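PDB 6WOP: 4-aminobutyrate transaminase from Acinetobacter baumannii, which probably catalyses, as a pyridoxal-phosphate-dependent class-III aminotransferase, the transfer of the amino group of 4-aminobutyrate to 2-oxoglutarate. Local coordinates for residues A148-G151 with P155-R158; I133-G138 with E186-I191. All coordinates share one frame; numbering follows the deposited sequence.

In the fold
Contacts 1 and 2 have centres about 15 Å apart on the same side of the chain's centre, and they touch where strand 131-135 and the turn after it meet the end of helix 144-149. Two probable hydrogen bonds join them: Thr134 OG1 lies 2.7 Å from Met149 O, and Gly151 N lies 2.7 Å from Gly138 O. Strand 131-135 belongs to the mixed seven-stranded sheet of the large domain, which in fold-type I aminotransferases supports the cofactor site. Contact 2 packs helix 181-194 on this strand. Lys157 of contact 1 donates to Glu194 O of the second subunit, while contact 2 reaches that subunit through a weak, long Asp190-Lys386 ion pair.

Contact 1: residues A148-G151 with P155-R158; sequences AMTG and PYKR
The backbones of Ala148-Gly151 and Pro155-Arg158 keep well apart, with CA atoms 7.8 Å from each other for Ala148 and Lys157 and 8.3 Å for Thr150 and Tyr156, so the gap is bridged by side chains. Lys157 does most of this. Its CG sits between the backbone N and the carbonyl carbon (chi1 61°), and from there the chain runs fully extended until NZ meets Thr150 O at 2.6 Å. The bond is nearly straight on the acceptor side, with a C=O...N angle of 176°. Ala148 O is also close to NZ, at 3.2 Å. The same ammonium group donates to Met147 O and to Glu194 O of the second subunit, the last residue of that subunit's helix 181-194, so three carbonyl oxygens grip this buried nitrogen.

Thr150 is the first residue to leave helical phi/psi after helix 144-149, so the ammonium lies at the C-terminal end of that helix, among its last carbonyls, a setting that would be expected to suit a positive charge. The helix follows strand 131-135 of the large-domain sheet in the class-III aminotransferase fold.

Alongside this polar bridge, Thr150 and Tyr156 meet at about a right angle. The methyl CG2 of Thr150, anti to its own N, comes within 4.0 Å of Tyr156 CD2, approaching the ring obliquely. That rotation (chi1 -69°) leaves OG1 beside the backbone N, hydrogen-bonded to Thr146 O and His140 N. One face of the Tyr156 ring is covered by Pro155, whose CD stands 3.9 Å above the ring centre; the peptide bond preceding this proline is cis.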
loop_
_atom_site.group_PDB
_atom_site.type_symbol
_atom_site.label_atom_id
_atom_site.label_comp_id
_atom_site.label_asym_id
_atom_site.label_seq_id
_atom_site.Cartn_x
_atom_site.Cartn_y
_atom_site.Cartn_z
ATOM N N ALA A 148 -0.197 -6.757 10.306
ATOM C CA ALA A 148 0.491 -7.236 9.101
ATOM C C ALA A 148 1.742 -8.009 9.490
ATOM O O ALA A 148 2.053 -9.041 8.915
ATOM C CB ALA A 148 0.871 -6.037 8.195
ATOM N N MET A 149 2.460 -7.535 10.496
ATOM C CA MET A 149 3.654 -8.241 10.960
ATOM C C MET A 149 3.313 -9.583 11.597
ATOM O O MET A 149 4.059 -10.564 11.430
ATOM C CB MET A 149 4.393 -7.338 11.970
ATOM C CG MET A 149 5.021 -6.157 11.266
ATOM S SD MET A 149 5.651 -4.907 12.499
ATOM C CE MET A 149 7.054 -5.842 13.172
ATOM N N THR A 150 2.216 -9.627 12.361
ATOM C CA THR A 150 1.738 -10.859 12.978
ATOM C C THR A 150 1.479 -11.919 11.907
ATOM O O THR A 150 0.799 -11.639 10.903
ATOM C CB THR A 150 0.461 -10.530 13.787
ATOM O OG1 THR A 150 0.878 -9.722 14.922
ATOM C CG2 THR A 150 -0.298 -11.808 14.228
ATOM N N GLY A 151 1.982 -13.154 12.162
ATOM C CA GLY A 151 2.000 -14.196 11.141
ATOM C C GLY A 151 0.888 -15.188 11.382
ATOM O O GLY A 151 1.085 -16.398 11.355
ATOM N N PRO A 155 -7.559 -15.405 14.423
ATOM C CA PRO A 155 -8.670 -14.458 14.258
ATOM C C PRO A 155 -8.239 -12.997 14.055
ATOM O O PRO A 155 -9.121 -12.155 13.905
ATOM C CB PRO A 155 -9.402 -14.559 15.621
ATOM C CG PRO A 155 -8.251 -14.661 16.574
ATOM C CD PRO A 155 -7.181 -15.540 15.849
ATOM N N TYR A 156 -6.926 -12.724 14.044
ATOM C CA TYR A 156 -6.423 -11.382 14.318
ATOM C C TYR A 156 -6.662 -10.420 13.164
ATOM O O TYR A 156 -6.933 -9.234 13.387
ATOM C CB TYR A 156 -4.906 -11.404 14.607
ATOM C CG TYR A 156 -4.591 -12.289 15.775
ATOM C CD1 TYR A 156 -5.190 -12.072 17.016
ATOM C CD2 TYR A 156 -3.720 -13.356 15.647
ATOM C CE1 TYR A 156 -4.924 -12.907 18.092
ATOM C CE2 TYR A 156 -3.445 -14.176 16.702
ATOM C CZ TYR A 156 -4.053 -13.959 17.928
ATOM O OH TYR A 156 -3.780 -14.808 18.969
ATOM N N LYS A 157 -6.497 -10.856 11.938
ATOM C CA LYS A 157 -6.599 -9.837 10.885
ATOM C C LYS A 157 -7.526 -10.184 9.739
ATOM O O LYS A 157 -7.754 -9.304 8.905
ATOM C CB LYS A 157 -5.205 -9.471 10.333
ATOM C CG LYS A 157 -4.469 -10.581 9.709
ATOM C CD LYS A 157 -2.990 -10.127 9.412
ATOM C CE LYS A 157 -2.097 -11.209 8.924
ATOM N NZ LYS A 157 -0.624 -10.851 8.838
ATOM N N ARG A 158 -8.147 -11.397 9.723
ATOM C CA ARG A 158 -9.074 -11.785 8.656
ATOM C C ARG A 158 -10.272 -10.828 8.484
ATOM O O ARG A 158 -10.918 -10.824 7.422
ATOM C CB ARG A 158 -9.584 -13.205 8.927
ATOM C CG ARG A 158 -10.374 -13.307 10.235
ATOM C CD ARG A 158 -11.491 -14.333 10.194
ATOM N NE ARG A 158 -12.300 -14.195 8.989
ATOM C CZ ARG A 158 -13.515 -14.721 8.820
ATOM N NH1 ARG A 158 -14.077 -15.416 9.804
ATOM N NH2 ARG A 158 -14.175 -14.565 7.664
#

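Contact 2: residues I133-G138 with E186-I191; sequences ITFGNG and ESVEDI
Next to Val188, which packs against Phe135, the hydroxyl of Ser187 is gripped by two backbone groups: OG donates to Ala184 O one turn back in the helix and accepts from Arg171 N, just beyond strand 167-170. This ties the helix to the sheet margin. Helix 186-191 runs 145° from the direction of strand 133-135, with the short axes 10.4 Å apart at closest approach. Such a near-antiparallel course fits a beta-alpha-beta crossover: helix 181-194 connects strand 167-170 to strand 201-206 and passes over strand 131-135, which lies between them in the sheet.

The side chains supply the packing. Ile133 and Ile191 reach toward each other tip to tip, Ile133 CD1 lying 3.6 Å from Ile191 CG2. The other branches match as well, with Ile133 CG2 3.8 Å from Ile191 CD1. Ile133 chi1 of -66° sets CG1 beside the backbone N, and with chi2 extended at 176° the CD1 methyl projects to the helix. Phe135 and Val188 cross obliquely; Val188 CG2 is 4.1 Å from Phe135 CE2. Ala170 and Ile204 of the flanking strands touch both residues. From Phe135 the chain turns through a type II beta turn to Gly138, with Gly138 N 2.8 Å from Phe135 O.

All four touching residues are buried and aliphatic or aromatic, and no hydrogen bond crosses the 192 Å² interface, so the helix is held against this strand by hydrophobic burial and fitted methyl contacts, with no directional bond between them.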
loop_
_atom_site.group_PDB
_atom_site.type_symbol
_atom_site.label_atom_id
_atom_site.label_comp_id
_atom_site.label_asym_id
_atom_site.label_seq_id
_atom_site.Cartn_x
_atom_site.Cartn_y
_atom_site.Cartn_z
ATOM N N ILE A 133 10.565 -7.697 7.584
ATOM C CA ILE A 133 10.388 -9.130 7.494
ATOM C C ILE A 133 10.108 -9.662 8.896
ATOM O O ILE A 133 10.887 -9.414 9.831
ATOM C CB ILE A 133 11.629 -9.806 6.878
ATOM C CG1 ILE A 133 11.783 -9.382 5.433
ATOM C CG2 ILE A 133 11.496 -11.352 6.949
ATOM C CD1 ILE A 133 13.046 -9.914 4.752
ATOM N N THR A 134 9.009 -10.378 9.046
ATOM C CA THR A 134 8.687 -11.085 10.270
ATOM C C THR A 134 8.535 -12.566 9.913
ATOM O O THR A 134 8.870 -13.003 8.801
ATOM C CB THR A 134 7.399 -10.562 10.933
ATOM O OG1 THR A 134 6.352 -10.635 9.970
ATOM C CG2 THR A 134 7.487 -9.058 11.279
ATOM N N PHE A 135 8.032 -13.372 10.868
ATOM C CA PHE A 135 8.006 -14.815 10.687
ATOM C C PHE A 135 6.597 -15.363 10.893
ATOM O O PHE A 135 5.811 -14.852 11.685
ATOM C CB PHE A 135 9.002 -15.490 11.665
ATOM C CG PHE A 135 10.409 -15.211 11.308
ATOM C CD1 PHE A 135 11.035 -14.015 11.709
ATOM C CD2 PHE A 135 11.103 -16.087 10.537
ATOM C CE1 PHE A 135 12.373 -13.737 11.326
ATOM C CE2 PHE A 135 12.421 -15.826 10.156
ATOM C CZ PHE A 135 13.043 -14.645 10.538
ATOM N N GLY A 136 6.301 -16.443 10.189
ATOM C CA GLY A 136 5.015 -17.067 10.344
ATOM C C GLY A 136 4.848 -17.456 11.799
ATOM O O GLY A 136 5.804 -17.890 12.451
ATOM N N ASN A 137 3.627 -17.287 12.299
ATOM C CA ASN A 137 3.234 -17.531 13.689
ATOM C C ASN A 137 3.794 -16.482 14.635
ATOM O O ASN A 137 3.512 -16.558 15.861
ATOM C CB ASN A 137 3.620 -18.935 14.153
ATOM C CG ASN A 137 3.131 -19.986 13.192
ATOM O OD1 ASN A 137 1.913 -20.077 12.979
ATOM N ND2 ASN A 137 4.052 -20.815 12.626
ATOM N N GLY A 138 4.546 -15.490 14.148
ATOM C CA GLY A 138 4.983 -14.417 15.017
ATOM C C GLY A 138 3.772 -13.613 15.465
ATOM O O GLY A 138 2.759 -13.534 14.755
ATOM N N GLU A 186 16.959 -19.911 4.284
ATOM C CA GLU A 186 16.641 -19.904 2.854
ATOM C C GLU A 186 15.355 -19.156 2.578
ATOM O O GLU A 186 15.255 -18.460 1.553
ATOM C CB GLU A 186 16.552 -21.348 2.333
ATOM C CG GLU A 186 16.326 -21.476 0.895
ATOM C CD GLU A 186 16.448 -22.928 0.396
ATOM O OE1 GLU A 186 17.123 -23.739 1.087
ATOM O OE2 GLU A 186 15.851 -23.238 -0.677
ATOM N N SER A 187 14.351 -19.254 3.492
ATOM C CA SER A 187 13.084 -18.536 3.250
ATOM C C SER A 187 13.256 -17.023 3.345
ATOM O O SER A 187 12.616 -16.281 2.598
ATOM C CB SER A 187 12.009 -19.018 4.219
ATOM O OG SER A 187 12.211 -18.414 5.491
ATOM N N VAL A 188 14.157 -16.535 4.218
ATOM C CA VAL A 188 14.502 -15.101 4.212
ATOM C C VAL A 188 15.140 -14.695 2.872
ATOM O O VAL A 188 14.789 -13.686 2.228
ATOM C CB VAL A 188 15.424 -14.807 5.405
ATOM C CG1 VAL A 188 15.824 -13.339 5.396
ATOM C CG2 VAL A 188 14.645 -15.170 6.732
ATOM N N GLU A 189 16.078 -15.495 2.408
ATOM C CA GLU A 189 16.719 -15.150 1.153
ATOM C C GLU A 189 15.720 -15.196 -0.013
ATOM O O GLU A 189 15.874 -14.454 -0.995
ATOM C CB GLU A 189 17.918 -16.092 0.926
ATOM C CG GLU A 189 18.974 -15.928 2.051
ATOM C CD GLU A 189 20.070 -16.963 2.025
ATOM O OE1 GLU A 189 19.816 -18.130 1.578
ATOM O OE2 GLU A 189 21.201 -16.595 2.456
ATOM N N ASP A 190 14.741 -16.103 0.028
ATOM C CA ASP A 190 13.732 -16.102 -1.037
ATOM C C ASP A 190 12.929 -14.800 -1.010
ATOM O O ASP A 190 12.478 -14.319 -2.047
ATOM C CB ASP A 190 12.780 -17.303 -0.871
ATOM C CG ASP A 190 13.446 -18.658 -1.165
ATOM O OD1 ASP A 190 14.598 -18.711 -1.733
ATOM O OD2 ASP A 190 12.801 -19.697 -0.832
ATOM N N ILE A 191 12.678 -14.246 0.183
ATOM C CA ILE A 191 12.000 -12.947 0.244
ATOM C C ILE A 191 12.830 -11.891 -0.491
ATOM O O ILE A 191 12.299 -11.092 -1.277
ATOM C CB ILE A 191 11.749 -12.560 1.724
ATOM C CG1 ILE A 191 10.608 -13.457 2.290
ATOM C CG2 ILE A 191 11.323 -11.053 1.856
ATOM C CD1 ILE A 191 10.426 -13.292 3.812
#